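Local atomic coordinates of CELL WALL surface anchor family protein (Streptococcus pneumoniae, PDB entry 2X9Y), a protein that probably forms the polymerised backbone of the pneumococcal pilus, as the pilin known as RrgB built from Cna-B-like and related domains. Residues A16-P21 with E40-I45. The protein carries 1 engineered substitution. Sequence-based numbering, arbitrary orientation.
Sequences ANPDTP and EIVTKI
A16 and P18 lie against V42 on strand 36-45, where a loop following strand 7-12 folds back over the antiparallel sheet of a Cna-B-like domain. E40, V42 and K44 point toward this loop. From CB the E40 chain runs extended, its CG anti to the backbone N (chi1 -180°), long enough to bring an acceptor to the loop amides. CG and CD each pass 4.0 Å from A16 CB, and OE1 accepts a hydrogen bond from A16 N at 3.2 Å, the donor lying nearly along its C-O axis though the N-H is bent to 143°. The same oxygen takes a weak bond from G14 N, thus serving two amides; OE2 has a weak, long ion pair with K116. A16 suits its place because a lone methyl comes within 3.4 Å of V42 CG2 while also touching E40 OE1. V42 offers two methyl groups for two neighbours: CG2 takes A16, whereas CG1, anti to the backbone N, meets the ring of P18, which crosses the valine at about a right angle. K44 contributes its CG methylene, and its NZ hydrogen-bonds to T114 OG1. Within the loop, N17, a short amide, forms an Asx motif, its OD1 receiving T20 N, three residues on, at 2.9 Å from above the carbonyl plane. P18 is rigid and apolar, and its CG lies 3.6 Å from V42 CG1 and 4.0 Å from K44 CG.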
loop_
_atom_site.group_PDB
_atom_site.type_symbol
_atom_site.label_atom_id
_atom_site.label_comp_id
_atom_site.label_asym_id
_atom_site.label_seq_id
_atom_site.Cartn_x
_atom_site.Cartn_y
_atom_site.Cartn_z
ATOM N N ALA A 16 -7.816 -1.489 -18.813
ATOM C CA ALA A 16 -7.072 -0.403 -19.444
ATOM C C ALA A 16 -7.730 -0.004 -20.763
ATOM O O ALA A 16 -8.207 -0.858 -21.509
ATOM C CB ALA A 16 -5.627 -0.801 -19.664
ATOM N N ASN A 17 -7.754 1.298 -21.039
ATOM C CA ASN A 17 -8.432 1.826 -22.217
ATOM C C ASN A 17 -8.058 3.287 -22.464
ATOM O O ASN A 17 -8.642 4.188 -21.860
ATOM C CB ASN A 17 -9.948 1.694 -22.049
ATOM C CG ASN A 17 -10.712 2.008 -23.323
ATOM O OD1 ASN A 17 -10.375 2.938 -24.062
ATOM N ND2 ASN A 17 -11.758 1.234 -23.583
ATOM N N PRO A 18 -7.081 3.526 -23.357
ATOM C CA PRO A 18 -6.543 4.872 -23.599
ATOM C C PRO A 18 -7.600 5.860 -24.081
ATOM O O PRO A 18 -7.469 7.062 -23.853
ATOM C CB PRO A 18 -5.498 4.639 -24.699
ATOM C CG PRO A 18 -5.145 3.189 -24.593
ATOM C CD PRO A 18 -6.411 2.507 -24.182
ATOM N N ASP A 19 -8.642 5.353 -24.730
ATOM C CA ASP A 19 -9.667 6.210 -25.314
ATOM C C ASP A 19 -10.737 6.608 -24.302
ATOM O O ASP A 19 -11.160 7.762 -24.258
ATOM C CB ASP A 19 -10.294 5.524 -26.528
ATOM C CG ASP A 19 -9.344 5.464 -27.709
ATOM O OD1 ASP A 19 -9.016 6.541 -28.254
ATOM O OD2 ASP A 19 -8.922 4.349 -28.093
ATOM N N THR A 20 -11.171 5.646 -23.494
ATOM C CA THR A 20 -12.140 5.910 -22.433
ATOM C C THR A 20 -11.679 5.277 -21.130
ATOM O O THR A 20 -12.104 4.170 -20.789
ATOM C CB THR A 20 -13.536 5.355 -22.778
ATOM O OG1 THR A 20 -13.403 4.060 -23.381
ATOM C CG2 THR A 20 -14.265 6.287 -23.732
ATOM N N PRO A 21 -10.797 5.974 -20.399
ATOM C CA PRO A 21 -10.282 5.474 -19.123
ATOM C C PRO A 21 -11.413 5.263 -18.132
ATOM O O PRO A 21 -12.352 6.057 -18.102
ATOM C CB PRO A 21 -9.371 6.605 -18.644
ATOM C CG PRO A 21 -9.003 7.357 -19.892
ATOM C CD PRO A 21 -10.210 7.276 -20.766
ATOM N N GLU A 40 -2.234 -3.707 -16.041
ATOM C CA GLU A 40 -2.218 -3.700 -17.486
ATOM C C GLU A 40 -2.002 -2.270 -17.941
ATOM O O GLU A 40 -2.722 -1.361 -17.519
ATOM C CB GLU A 40 -3.554 -4.222 -17.999
ATOM C CG GLU A 40 -3.703 -4.280 -19.503
ATOM C CD GLU A 40 -5.089 -4.755 -19.911
ATOM O OE1 GLU A 40 -6.073 -4.031 -19.636
ATOM O OE2 GLU A 40 -5.196 -5.854 -20.498
ATOM N N ILE A 41 -0.991 -2.069 -18.777
ATOM C CA ILE A 41 -0.749 -0.765 -19.374
ATOM C C ILE A 41 -0.951 -0.838 -20.879
ATOM O O ILE A 41 -0.307 -1.638 -21.554
ATOM C CB ILE A 41 0.682 -0.276 -19.111
ATOM C CG1 ILE A 41 0.985 -0.279 -17.612
ATOM C CG2 ILE A 41 0.876 1.114 -19.706
ATOM C CD1 ILE A 41 2.458 -0.151 -17.301
ATOM N N VAL A 42 -1.845 -0.006 -21.402
ATOM C CA VAL A 42 -2.071 0.053 -22.842
ATOM C C VAL A 42 -1.608 1.386 -23.426
ATOM O O VAL A 42 -2.023 2.454 -22.977
ATOM C CB VAL A 42 -3.550 -0.159 -23.188
ATOM C CG1 VAL A 42 -3.750 -0.103 -24.695
ATOM C CG2 VAL A 42 -4.038 -1.483 -22.628
ATOM N N THR A 43 -0.741 1.311 -24.431
ATOM C CA THR A 43 -0.217 2.496 -25.092
ATOM C C THR A 43 -0.521 2.445 -26.584
ATOM O O THR A 43 -0.333 1.412 -27.224
ATOM C CB THR A 43 1.310 2.609 -24.914
ATOM O OG1 THR A 43 1.645 2.485 -23.526
ATOM C CG2 THR A 43 1.814 3.949 -25.447
ATOM N N LYS A 44 -1.002 3.558 -27.129
ATOM C CA LYS A 44 -1.232 3.679 -28.565
ATOM C C LYS A 44 -0.165 4.582 -29.178
ATOM O O LYS A 44 -0.062 5.758 -28.833
ATOM C CB LYS A 44 -2.617 4.266 -28.844
ATOM C CG LYS A 44 -3.787 3.429 -28.354
ATOM C CD LYS A 44 -4.013 2.197 -29.213
ATOM C CE LYS A 44 -5.381 1.587 -28.927
ATOM N NZ LYS A 44 -5.556 0.248 -29.557
ATOM N N ILE A 45 0.633 4.028 -30.081
ATOM C CA ILE A 45 1.650 4.805 -30.781
ATOM C C ILE A 45 1.174 5.156 -32.187
ATOM O O ILE A 45 0.705 4.285 -32.921
ATOM C CB ILE A 45 2.983 4.044 -30.846
ATOM C CG1 ILE A 45 3.588 3.945 -29.447
ATOM C CG2 ILE A 45 3.948 4.724 -31.806
ATOM C CD1 ILE A 45 4.762 3.012 -29.356
#